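Local coordinates for ribose-phosphate pyrophosphokinase (Mycobacterium smegmatis, PDB 5MP7), which probably makes phosphoribosyl pyrophosphate by transferring the pyrophosphoryl group of ATP to the 1-hydroxyl of ribose 5-phosphate, with magnesium as cofactor, at residues Lys10-His20 / Ser55-Ser66; Gly46-Glu54 / Met76-Leu85. All coordinates share one frame; numbering follows the deposited sequence.

Overall arrangement
Both contacts are buried and belong to the N-terminal half of the chain, their centres about 11 Å apart. Contact 1 joins strand 12-16 to strand 60-64 at the margin of the five-stranded parallel sheet and rests on a ladder of backbone hydrogen bonds. Contact 2 lays strand 48-52, from a separate two-stranded antiparallel sheet, against helix 71-87; there apolar side chains of the strand pack on the helix, partly onto its backbone, with no hydrogen bond between the two segments. The contacts meet directly: Phe15 CZ lies 3.4 Å from Leu85 CD2, and Arg18 NE and Glu77 OE2 form a salt bridge at 2.9 Å. Contact 1 has exposed residues at one end, whereas every touching residue of contact 2 is buried.

Contact 1 of 2, residues Lys10-His20 / Ser55-Ser66; sequences KNLMLFAGRAH and SVRGCDAFVLQS
Strands 12-16 and 60-64 are neighbours in the five-stranded parallel sheet, with 12-16 outermost within the chain, and Leu12 to Ala16 pair in step with Asp60 to Leu64. Six backbone hydrogen bonds run from Asp60 N to Asn11 O (2.8 Å) at one end to Gly17 N to Leu64 O (3.1 Å) at the other. Between them, Met13 and Phe15 each give their N-H to one residue of the partner strand and receive an N-H from another, the alternation expected of parallel pairing.

On the face carrying Met13, Phe15, Ala61 and Val63, the Phe15 ring reaches back along the sheet. With CG beside its own backbone N (chi1 -58°), it sends CE1 to 3.5 Å from Ala61 CB and CZ to 3.7 Å from Val56 CG1, which meets the ring edge. Cys59 SG also lies at that edge, 5.5 Å from the ring centroid, in a sulfur-aromatic contact. Met13 covers Cys59 from beside, SD 3.6 Å from Cys59 CB, while its methyl continues toward Val56. Met81 of helix 71-87 also packs against Phe15.

The other face carries Leu12, Leu14, Ala16, Asp60, Phe62 and Leu64. Leu12 crosses Phe62 at about a right angle, its CD2 3.9 Å from ring atom CD1, and helix 302-314 packs on both residues. Past the strand ends, Gln65 bends at chi2 (76°) and brings OE1 to 3.2 Å from Gly17 CA, against a residue with no side chain in the way; its NE2 probably donates to Glu77 OE1. Asp60 instead turns its carboxylate to Arg92. Paired parallel strands with apolar residues on both faces and helices packed against them are characteristic of a three-layer alpha/beta domain, as in the phosphoribosyltransferase-like fold.

Contact 2 of 2, residues Gly46-Glu54 / Met76-Leu85; sequences GEIFVRFDE and MEQLIMIDAL
Ile48, Val50 and Phe52, alternate residues of strand 48-52, point at helix 71-87 and fit among Met76, Glu77, Ile80, Met81, Ala84 and Leu85. The strand pairs with strand 38-42 in a two-stranded antiparallel sheet lying on this helix. Gly46 and Glu47, just before it, are predicted to bind ATP, and Glu47 forms a salt bridge with Arg104 of a neighbouring subunit. The short axes run 8.9 Å apart at closest, with 37° between their directions, so successive side chains of the strand meet successive turns of the helix.

Ile48 takes the first hollow. Its CD1 drops onto the helix backbone, 3.8 Å from Glu77 N, with Met76 CB alongside, while its CB meets Ile80 CD1 at 4.1 Å. Having CG1 beside its own backbone N (chi1 -62°) directs that branch down to the helix and sends CG2 toward the carboxylate of Glu77.

Val50 straddles the next ridge. Ile80 CG2 rises to 4.0 Å from Val50 CB, and both methyls of Val50 rest on Met81, with CG1 4.1 Å from Met81 CG; the two side chains cross at about a right angle. Ile80 is thus a bump shared by Ile48 and Val50.

Phe52 is the third knob, driven in where small Ala84 lets the ring approach closely: CE2 stands 3.5 Å from Ala84 CB. Leu85 walls the pocket, its CD2 3.9 Å from the same CE2, and the carbonyl O of Met81 lies at the edge of the ring, in its plane, 3.9 Å from CZ. The ring also packs edge-to-face with Phe15.

The Glu77 carboxylate is engaged by Arg18. With every touching residue buried, strand and helix are held by complementary shape and apolar contact rather than by polar bonds between them.

Contact 1 of 2, residues Lys10-His20 / Ser55-Ser66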
loop_
_atom_site.group_PDB
_atom_site.type_symbol
_atom_site.label_atom_id
_atom_site.label_comp_id
_atom_site.label_asym_id
_atom_site.label_seq_id
_atom_site.Cartn_x
_atom_site.Cartn_y
_atom_site.Cartn_z
ATOM N N LYS A 10 -5.908 -71.101 -21.502
ATOM C CA LYS A 10 -5.681 -69.948 -22.466
ATOM C C LYS A 10 -6.828 -68.972 -22.566
ATOM O O LYS A 10 -7.942 -69.349 -22.852
ATOM C CB LYS A 10 -5.429 -70.426 -23.895
ATOM C CG LYS A 10 -3.967 -70.591 -24.249
ATOM C CD LYS A 10 -3.740 -70.636 -25.760
ATOM C CE LYS A 10 -4.807 -71.440 -26.505
ATOM N NZ LYS A 10 -4.468 -71.654 -27.937
ATOM N N ASN A 11 -6.531 -67.695 -22.436
ATOM C CA ASN A 11 -7.559 -66.685 -22.385
ATOM C C ASN A 11 -7.117 -65.451 -23.201
ATOM O O ASN A 11 -6.110 -64.815 -22.899
ATOM C CB ASN A 11 -7.808 -66.356 -20.916
ATOM C CG ASN A 11 -8.708 -65.153 -20.714
ATOM O OD1 ASN A 11 -9.772 -65.035 -21.337
ATOM N ND2 ASN A 11 -8.301 -64.258 -19.812
ATOM N N LEU A 12 -7.884 -65.117 -24.226
ATOM C CA LEU A 12 -7.548 -64.013 -25.120
ATOM C C LEU A 12 -8.086 -62.716 -24.548
ATOM O O LEU A 12 -9.273 -62.600 -24.304
ATOM C CB LEU A 12 -8.141 -64.266 -26.513
ATOM C CG LEU A 12 -7.539 -63.518 -27.711
ATOM C CD1 LEU A 12 -8.115 -64.010 -29.022
ATOM C CD2 LEU A 12 -7.789 -62.023 -27.645
ATOM N N MET A 13 -7.226 -61.738 -24.361
ATOM C CA MET A 13 -7.659 -60.421 -23.936
ATOM C C MET A 13 -7.103 -59.342 -24.828
ATOM O O MET A 13 -5.934 -59.286 -25.138
ATOM C CB MET A 13 -7.264 -60.145 -22.501
ATOM C CG MET A 13 -8.188 -60.828 -21.539
ATOM S SD MET A 13 -7.681 -60.569 -19.827
ATOM C CE MET A 13 -8.604 -59.083 -19.431
ATOM N N LEU A 14 -7.979 -58.440 -25.188
ATOM C CA LEU A 14 -7.689 -57.398 -26.114
ATOM C C LEU A 14 -7.711 -56.086 -25.331
ATOM O O LEU A 14 -8.673 -55.754 -24.670
ATOM C CB LEU A 14 -8.727 -57.473 -27.234
ATOM C CG LEU A 14 -8.663 -56.364 -28.287
ATOM C CD1 LEU A 14 -7.410 -56.424 -29.188
ATOM C CD2 LEU A 14 -9.924 -56.469 -29.122
ATOM N N PHE A 15 -6.640 -55.329 -25.444
ATOM C CA PHE A 15 -6.501 -54.030 -24.815
ATOM C C PHE A 15 -6.315 -52.991 -25.923
ATOM O O PHE A 15 -5.729 -53.284 -26.954
ATOM C CB PHE A 15 -5.273 -54.028 -23.940
ATOM C CG PHE A 15 -5.308 -55.078 -22.894
ATOM C CD1 PHE A 15 -4.908 -56.374 -23.159
ATOM C CD2 PHE A 15 -5.782 -54.767 -21.630
ATOM C CE1 PHE A 15 -4.998 -57.338 -22.165
ATOM C CE2 PHE A 15 -5.870 -55.713 -20.643
ATOM C CZ PHE A 15 -5.504 -56.998 -20.902
ATOM N N ALA A 16 -6.788 -51.781 -25.704
ATOM C CA ALA A 16 -6.694 -50.752 -26.712
ATOM C C ALA A 16 -6.388 -49.429 -26.080
ATOM O O ALA A 16 -6.919 -49.090 -25.032
ATOM C CB ALA A 16 -7.981 -50.659 -27.493
ATOM N N GLY A 17 -5.488 -48.693 -26.712
ATOM C CA GLY A 17 -5.296 -47.296 -26.371
ATOM C C GLY A 17 -6.374 -46.398 -26.973
ATOM O O GLY A 17 -7.224 -46.850 -27.716
ATOM N N ARG A 18 -6.324 -45.122 -26.616
ATOM C CA ARG A 18 -7.357 -44.140 -26.972
ATOM C C ARG A 18 -7.192 -43.504 -28.348
ATOM O O ARG A 18 -8.079 -42.804 -28.779
ATOM C CB ARG A 18 -7.356 -43.004 -25.946
ATOM C CG ARG A 18 -7.808 -43.421 -24.557
ATOM C CD ARG A 18 -7.571 -42.278 -23.578
ATOM N NE ARG A 18 -6.137 -42.075 -23.332
ATOM C CZ ARG A 18 -5.563 -40.963 -22.855
ATOM N NH1 ARG A 18 -6.297 -39.898 -22.556
ATOM N NH2 ARG A 18 -4.243 -40.931 -22.663
ATOM N N ALA A 19 -6.080 -43.733 -29.032
ATOM C CA ALA A 19 -5.809 -43.045 -30.286
ATOM C C ALA A 19 -6.777 -43.369 -31.449
ATOM O O ALA A 19 -7.064 -42.507 -32.266
ATOM C CB ALA A 19 -4.370 -43.277 -30.737
ATOM N N HIS A 20 -7.269 -44.596 -31.538
ATOM C CA HIS A 20 -8.013 -44.955 -32.703
ATOM C C HIS A 20 -9.077 -45.924 -32.303
ATOM O O HIS A 20 -8.996 -47.098 -32.604
ATOM C CB HIS A 20 -7.069 -45.506 -33.749
ATOM C CG HIS A 20 -7.710 -45.715 -35.085
ATOM N ND1 HIS A 20 -7.079 -46.379 -36.112
ATOM C CD2 HIS A 20 -8.943 -45.410 -35.543
ATOM C CE1 HIS A 20 -7.893 -46.476 -37.140
ATOM N NE2 HIS A 20 -9.033 -45.899 -36.822
ATOM N N SER A 55 -9.409 -58.444 -14.077
ATOM C CA SER A 55 -8.177 -59.228 -13.910
ATOM C C SER A 55 -7.493 -59.500 -15.238
ATOM O O SER A 55 -8.166 -59.745 -16.232
ATOM C CB SER A 55 -8.414 -60.566 -13.198
ATOM O OG SER A 55 -7.156 -61.104 -12.734
ATOM N N VAL A 56 -6.164 -59.427 -15.253
ATOM C CA VAL A 56 -5.385 -59.742 -16.454
ATOM C C VAL A 56 -4.399 -60.879 -16.257
ATOM O O VAL A 56 -3.693 -61.269 -17.168
ATOM C CB VAL A 56 -4.648 -58.500 -16.962
ATOM C CG1 VAL A 56 -5.637 -57.386 -17.252
ATOM C CG2 VAL A 56 -3.614 -58.011 -15.967
ATOM N N ARG A 57 -4.369 -61.447 -15.068
ATOM C CA ARG A 57 -3.468 -62.542 -14.711
ATOM C C ARG A 57 -3.690 -63.743 -15.632
ATOM O O ARG A 57 -4.813 -64.137 -15.879
ATOM C CB ARG A 57 -3.694 -62.826 -13.214
ATOM C CG ARG A 57 -2.867 -63.932 -12.637
ATOM C CD ARG A 57 -3.205 -64.227 -11.190
ATOM N NE ARG A 57 -2.309 -63.504 -10.300
ATOM C CZ ARG A 57 -2.602 -62.341 -9.731
ATOM N NH1 ARG A 57 -3.784 -61.726 -9.940
ATOM N NH2 ARG A 57 -1.708 -61.784 -8.925
ATOM N N GLY A 58 -2.610 -64.227 -16.238
ATOM C CA GLY A 58 -2.629 -65.430 -17.064
ATOM C C GLY A 58 -3.113 -65.328 -18.492
ATOM O O GLY A 58 -3.127 -66.335 -19.205
ATOM N N CYS A 59 -3.423 -64.116 -18.951
ATOM C CA CYS A 59 -3.987 -63.911 -20.270
ATOM C C CYS A 59 -2.941 -63.848 -21.404
ATOM O O CYS A 59 -1.765 -63.600 -21.196
ATOM C CB CYS A 59 -4.822 -62.634 -20.285
ATOM S SG CYS A 59 -3.862 -61.075 -20.336
ATOM N N ASP A 60 -3.421 -64.108 -22.604
ATOM C CA ASP A 60 -2.698 -63.822 -23.824
ATOM C C ASP A 60 -3.208 -62.447 -24.257
ATOM O O ASP A 60 -4.347 -62.317 -24.667
ATOM C CB ASP A 60 -2.995 -64.885 -24.876
ATOM C CG ASP A 60 -2.386 -66.241 -24.527
ATOM O OD1 ASP A 60 -2.552 -66.756 -23.389
ATOM O OD2 ASP A 60 -1.742 -66.829 -25.410
ATOM N N ALA A 61 -2.376 -61.427 -24.099
ATOM C CA ALA A 61 -2.792 -60.056 -24.252
ATOM C C ALA A 61 -2.360 -59.533 -25.589
ATOM O O ALA A 61 -1.244 -59.812 -26.034
ATOM C CB ALA A 61 -2.201 -59.197 -23.167
ATOM N N PHE A 62 -3.260 -58.792 -26.234
ATOM C CA PHE A 62 -2.976 -58.097 -27.484
ATOM C C PHE A 62 -3.248 -56.616 -27.256
ATOM O O PHE A 62 -4.366 -56.222 -26.921
ATOM C CB PHE A 62 -3.834 -58.677 -28.583
ATOM C CG PHE A 62 -3.500 -60.086 -28.887
ATOM C CD1 PHE A 62 -3.998 -61.119 -28.104
ATOM C CD2 PHE A 62 -2.634 -60.401 -29.915
ATOM C CE1 PHE A 62 -3.639 -62.454 -28.357
ATOM C CE2 PHE A 62 -2.286 -61.732 -30.180
ATOM C CZ PHE A 62 -2.814 -62.758 -29.415
ATOM N N VAL A 63 -2.215 -55.803 -27.361
ATOM C CA VAL A 63 -2.319 -54.395 -26.989
ATOM C C VAL A 63 -2.290 -53.596 -28.262
ATOM O O VAL A 63 -1.267 -53.467 -28.857
ATOM C CB VAL A 63 -1.151 -53.962 -26.117
ATOM C CG1 VAL A 63 -1.350 -52.541 -25.643
ATOM C CG2 VAL A 63 -1.047 -54.909 -24.952
ATOM N N LEU A 64 -3.438 -53.063 -28.656
ATOM C CA LEU A 64 -3.613 -52.404 -29.919
ATOM C C LEU A 64 -3.519 -50.901 -29.753
ATOM O O LEU A 64 -4.299 -50.307 -29.056
ATOM C CB LEU A 64 -4.966 -52.796 -30.501
ATOM C CG LEU A 64 -5.510 -52.073 -31.742
ATOM C CD1 LEU A 64 -4.571 -52.085 -32.930
ATOM C CD2 LEU A 64 -6.817 -52.761 -32.124
ATOM N N GLN A 65 -2.550 -50.291 -30.406
ATOM C CA GLN A 65 -2.434 -48.856 -30.409
ATOM C C GLN A 65 -2.019 -48.366 -31.802
ATOM O O GLN A 65 -0.958 -48.747 -32.333
ATOM C CB GLN A 65 -1.403 -48.407 -29.351
ATOM C CG GLN A 65 -1.233 -46.911 -29.219
ATOM C CD GLN A 65 -2.389 -46.248 -28.456
ATOM O OE1 GLN A 65 -3.538 -46.298 -28.867
ATOM N NE2 GLN A 65 -2.066 -45.607 -27.342
ATOM N N SER A 66 -2.816 -47.464 -32.349
ATOM C CA SER A 66 -2.426 -46.705 -33.521
ATOM C C SER A 66 -1.661 -45.428 -33.088
ATOM O O SER A 66 -1.726 -45.039 -31.947
ATOM C CB SER A 66 -3.665 -46.360 -34.291
ATOM O OG SER A 66 -3.318 -45.947 -35.573
#

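Contact 2 of 2, residues Gly46-Glu54 / Met76-Leu85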
loop_
_atom_site.group_PDB
_atom_site.type_symbol
_atom_site.label_atom_id
_atom_site.label_comp_id
_atom_site.label_asym_id
_atom_site.label_seq_id
_atom_site.Cartn_x
_atom_site.Cartn_y
_atom_site.Cartn_z
ATOM N N GLY A 46 0.622 -33.996 -18.761
ATOM C CA GLY A 46 0.825 -34.847 -19.948
ATOM C C GLY A 46 1.111 -36.297 -19.546
ATOM O O GLY A 46 1.076 -37.183 -20.382
ATOM N N GLU A 47 1.457 -36.534 -18.278
ATOM C CA GLU A 47 1.645 -37.896 -17.777
ATOM C C GLU A 47 0.372 -38.697 -17.955
ATOM O O GLU A 47 -0.712 -38.240 -17.653
ATOM C CB GLU A 47 2.052 -37.920 -16.290
ATOM C CG GLU A 47 3.537 -37.707 -16.018
ATOM C CD GLU A 47 3.858 -37.360 -14.553
ATOM O OE1 GLU A 47 3.078 -37.755 -13.641
ATOM O OE2 GLU A 47 4.897 -36.675 -14.301
ATOM N N ILE A 48 0.521 -39.917 -18.418
ATOM C CA ILE A 48 -0.600 -40.820 -18.630
ATOM C C ILE A 48 -0.811 -41.732 -17.424
ATOM O O ILE A 48 0.139 -42.271 -16.888
ATOM C CB ILE A 48 -0.320 -41.666 -19.876
ATOM C CG1 ILE A 48 -0.197 -40.755 -21.082
ATOM C CG2 ILE A 48 -1.405 -42.689 -20.146
ATOM C CD1 ILE A 48 0.791 -41.299 -22.058
ATOM N N PHE A 49 -2.070 -41.919 -17.060
ATOM C CA PHE A 49 -2.468 -42.808 -16.003
ATOM C C PHE A 49 -3.225 -43.954 -16.625
ATOM O O PHE A 49 -4.146 -43.744 -17.373
ATOM C CB PHE A 49 -3.385 -42.071 -15.039
ATOM C CG PHE A 49 -3.903 -42.934 -13.922
ATOM C CD1 PHE A 49 -5.027 -43.739 -14.122
ATOM C CD2 PHE A 49 -3.282 -42.950 -12.668
ATOM C CE1 PHE A 49 -5.513 -44.553 -13.109
ATOM C CE2 PHE A 49 -3.775 -43.758 -11.641
ATOM C CZ PHE A 49 -4.894 -44.564 -11.865
ATOM N N VAL A 50 -2.886 -45.176 -16.243
ATOM C CA VAL A 50 -3.510 -46.359 -16.809
ATOM C C VAL A 50 -3.889 -47.265 -15.678
ATOM O O VAL A 50 -3.083 -47.501 -14.812
ATOM C CB VAL A 50 -2.544 -47.048 -17.818
ATOM C CG1 VAL A 50 -2.737 -48.558 -17.900
ATOM C CG2 VAL A 50 -2.739 -46.462 -19.222
ATOM N N ARG A 51 -5.092 -47.822 -15.699
ATOM C CA ARG A 51 -5.463 -48.857 -14.746
ATOM C C ARG A 51 -6.425 -49.849 -15.353
ATOM O O ARG A 51 -7.385 -49.457 -15.968
ATOM C CB ARG A 51 -6.096 -48.237 -13.518
ATOM C CG ARG A 51 -6.316 -49.248 -12.400
ATOM C CD ARG A 51 -6.959 -48.582 -11.190
ATOM N NE ARG A 51 -8.196 -47.934 -11.609
ATOM C CZ ARG A 51 -8.680 -46.790 -11.147
ATOM N NH1 ARG A 51 -8.055 -46.103 -10.186
ATOM N NH2 ARG A 51 -9.812 -46.329 -11.664
ATOM N N PHE A 52 -6.163 -51.137 -15.180
ATOM C CA PHE A 52 -7.053 -52.149 -15.732
ATOM C C PHE A 52 -8.166 -52.416 -14.742
ATOM O O PHE A 52 -7.918 -52.563 -13.558
ATOM C CB PHE A 52 -6.320 -53.423 -16.090
ATOM C CG PHE A 52 -5.280 -53.215 -17.141
ATOM C CD1 PHE A 52 -5.617 -52.662 -18.368
ATOM C CD2 PHE A 52 -3.955 -53.575 -16.908
ATOM C CE1 PHE A 52 -4.657 -52.464 -19.334
ATOM C CE2 PHE A 52 -2.990 -53.377 -17.879
ATOM C CZ PHE A 52 -3.337 -52.808 -19.084
ATOM N N ASP A 53 -9.394 -52.498 -15.243
ATOM C CA ASP A 53 -10.559 -52.614 -14.372
ATOM C C ASP A 53 -11.140 -54.019 -14.299
ATOM O O ASP A 53 -12.215 -54.210 -13.763
ATOM C CB ASP A 53 -11.575 -51.552 -14.762
ATOM C CG ASP A 53 -11.061 -50.122 -14.464
ATOM O OD1 ASP A 53 -10.313 -49.906 -13.474
ATOM O OD2 ASP A 53 -11.394 -49.206 -15.228
ATOM N N GLU A 54 -10.396 -55.007 -14.785
ATOM C CA GLU A 54 -10.688 -56.420 -14.538
ATOM C C GLU A 54 -9.369 -57.169 -14.486
ATOM O O GLU A 54 -8.313 -56.583 -14.801
ATOM C CB GLU A 54 -11.624 -56.998 -15.615
ATOM C CG GLU A 54 -11.319 -56.552 -17.038
ATOM C CD GLU A 54 -12.283 -57.129 -18.086
ATOM O OE1 GLU A 54 -12.308 -58.368 -18.252
ATOM O OE2 GLU A 54 -12.998 -56.338 -18.766
ATOM N N MET A 76 4.122 -43.806 -25.649
ATOM C CA MET A 76 4.223 -43.955 -24.177
ATOM C C MET A 76 3.014 -44.655 -23.569
ATOM O O MET A 76 3.188 -45.473 -22.709
ATOM C CB MET A 76 4.393 -42.632 -23.477
ATOM C CG MET A 76 5.763 -42.006 -23.712
ATOM S SD MET A 76 7.189 -43.008 -23.229
ATOM C CE MET A 76 6.683 -43.595 -21.606
ATOM N N GLU A 77 1.803 -44.391 -24.065
ATOM C CA GLU A 77 0.638 -45.079 -23.551
ATOM C C GLU A 77 0.734 -46.583 -23.770
ATOM O O GLU A 77 0.400 -47.351 -22.889
ATOM C CB GLU A 77 -0.662 -44.502 -24.147
ATOM C CG GLU A 77 -1.924 -45.219 -23.663
ATOM C CD GLU A 77 -3.241 -44.493 -24.006
ATOM O OE1 GLU A 77 -3.773 -44.640 -25.153
ATOM O OE2 GLU A 77 -3.779 -43.798 -23.097
ATOM N N GLN A 78 1.166 -46.997 -24.957
ATOM C CA GLN A 78 1.354 -48.408 -25.257
ATOM C C GLN A 78 2.421 -49.041 -24.373
ATOM O O GLN A 78 2.211 -50.130 -23.847
ATOM C CB GLN A 78 1.700 -48.590 -26.732
ATOM C CG GLN A 78 1.765 -50.037 -27.165
ATOM C CD GLN A 78 1.675 -50.195 -28.659
ATOM O OE1 GLN A 78 2.287 -49.429 -29.379
ATOM N NE2 GLN A 78 0.873 -51.133 -29.131
ATOM N N LEU A 79 3.555 -48.365 -24.187
ATOM C CA LEU A 79 4.601 -48.882 -23.296
ATOM C C LEU A 79 4.137 -49.001 -21.856
ATOM O O LEU A 79 4.485 -49.981 -21.196
ATOM C CB LEU A 79 5.856 -48.003 -23.314
ATOM C CG LEU A 79 6.577 -47.919 -24.652
ATOM C CD1 LEU A 79 7.606 -46.814 -24.608
ATOM C CD2 LEU A 79 7.211 -49.235 -25.018
ATOM N N ILE A 80 3.363 -48.028 -21.386
ATOM C CA ILE A 80 2.815 -48.053 -20.018
ATOM C C ILE A 80 1.829 -49.227 -19.827
ATOM O O ILE A 80 1.897 -49.917 -18.836
ATOM C CB ILE A 80 2.202 -46.711 -19.650
ATOM C CG1 ILE A 80 3.321 -45.728 -19.384
ATOM C CG2 ILE A 80 1.365 -46.774 -18.399
ATOM C CD1 ILE A 80 2.887 -44.275 -19.536
ATOM N N MET A 81 0.970 -49.475 -20.809
ATOM C CA MET A 81 0.061 -50.611 -20.773
ATOM C C MET A 81 0.798 -51.934 -20.770
ATOM O O MET A 81 0.395 -52.875 -20.090
ATOM C CB MET A 81 -0.897 -50.590 -21.977
ATOM C CG MET A 81 -2.042 -49.617 -21.780
ATOM S SD MET A 81 -3.037 -49.217 -23.243
ATOM C CE MET A 81 -4.073 -50.648 -23.326
ATOM N N ILE A 82 1.847 -52.036 -21.562
ATOM C CA ILE A 82 2.650 -53.250 -21.583
ATOM C C ILE A 82 3.364 -53.502 -20.231
ATOM O O ILE A 82 3.382 -54.634 -19.777
ATOM C CB ILE A 82 3.623 -53.234 -22.780
ATOM C CG1 ILE A 82 2.829 -53.374 -24.067
ATOM C CG2 ILE A 82 4.638 -54.374 -22.696
ATOM C CD1 ILE A 82 3.554 -52.897 -25.278
ATOM N N ASP A 83 3.903 -52.450 -19.594
ATOM C CA ASP A 83 4.463 -52.521 -18.228
ATOM C C ASP A 83 3.444 -53.054 -17.243
ATOM O O ASP A 83 3.749 -53.882 -16.383
ATOM C CB ASP A 83 4.986 -51.121 -17.775
ATOM C CG ASP A 83 5.545 -51.065 -16.243
ATOM O OD1 ASP A 83 4.746 -51.100 -15.255
ATOM O OD2 ASP A 83 6.781 -50.921 -16.013
ATOM N N ALA A 84 2.233 -52.531 -17.323
ATOM C CA ALA A 84 1.193 -52.942 -16.406
ATOM C C ALA A 84 0.806 -54.408 -16.582
ATOM O O ALA A 84 0.564 -55.109 -15.611
ATOM C CB ALA A 84 -0.016 -52.034 -16.555
ATOM N N LEU A 85 0.748 -54.876 -17.820
ATOM C CA LEU A 85 0.457 -56.278 -18.073
ATOM C C LEU A 85 1.602 -57.168 -17.626
ATOM O O LEU A 85 1.384 -58.268 -17.129
ATOM C CB LEU A 85 0.212 -56.527 -19.556
ATOM C CG LEU A 85 -1.075 -55.932 -20.108
ATOM C CD1 LEU A 85 -1.015 -55.868 -21.626
ATOM C CD2 LEU A 85 -2.299 -56.715 -19.693
#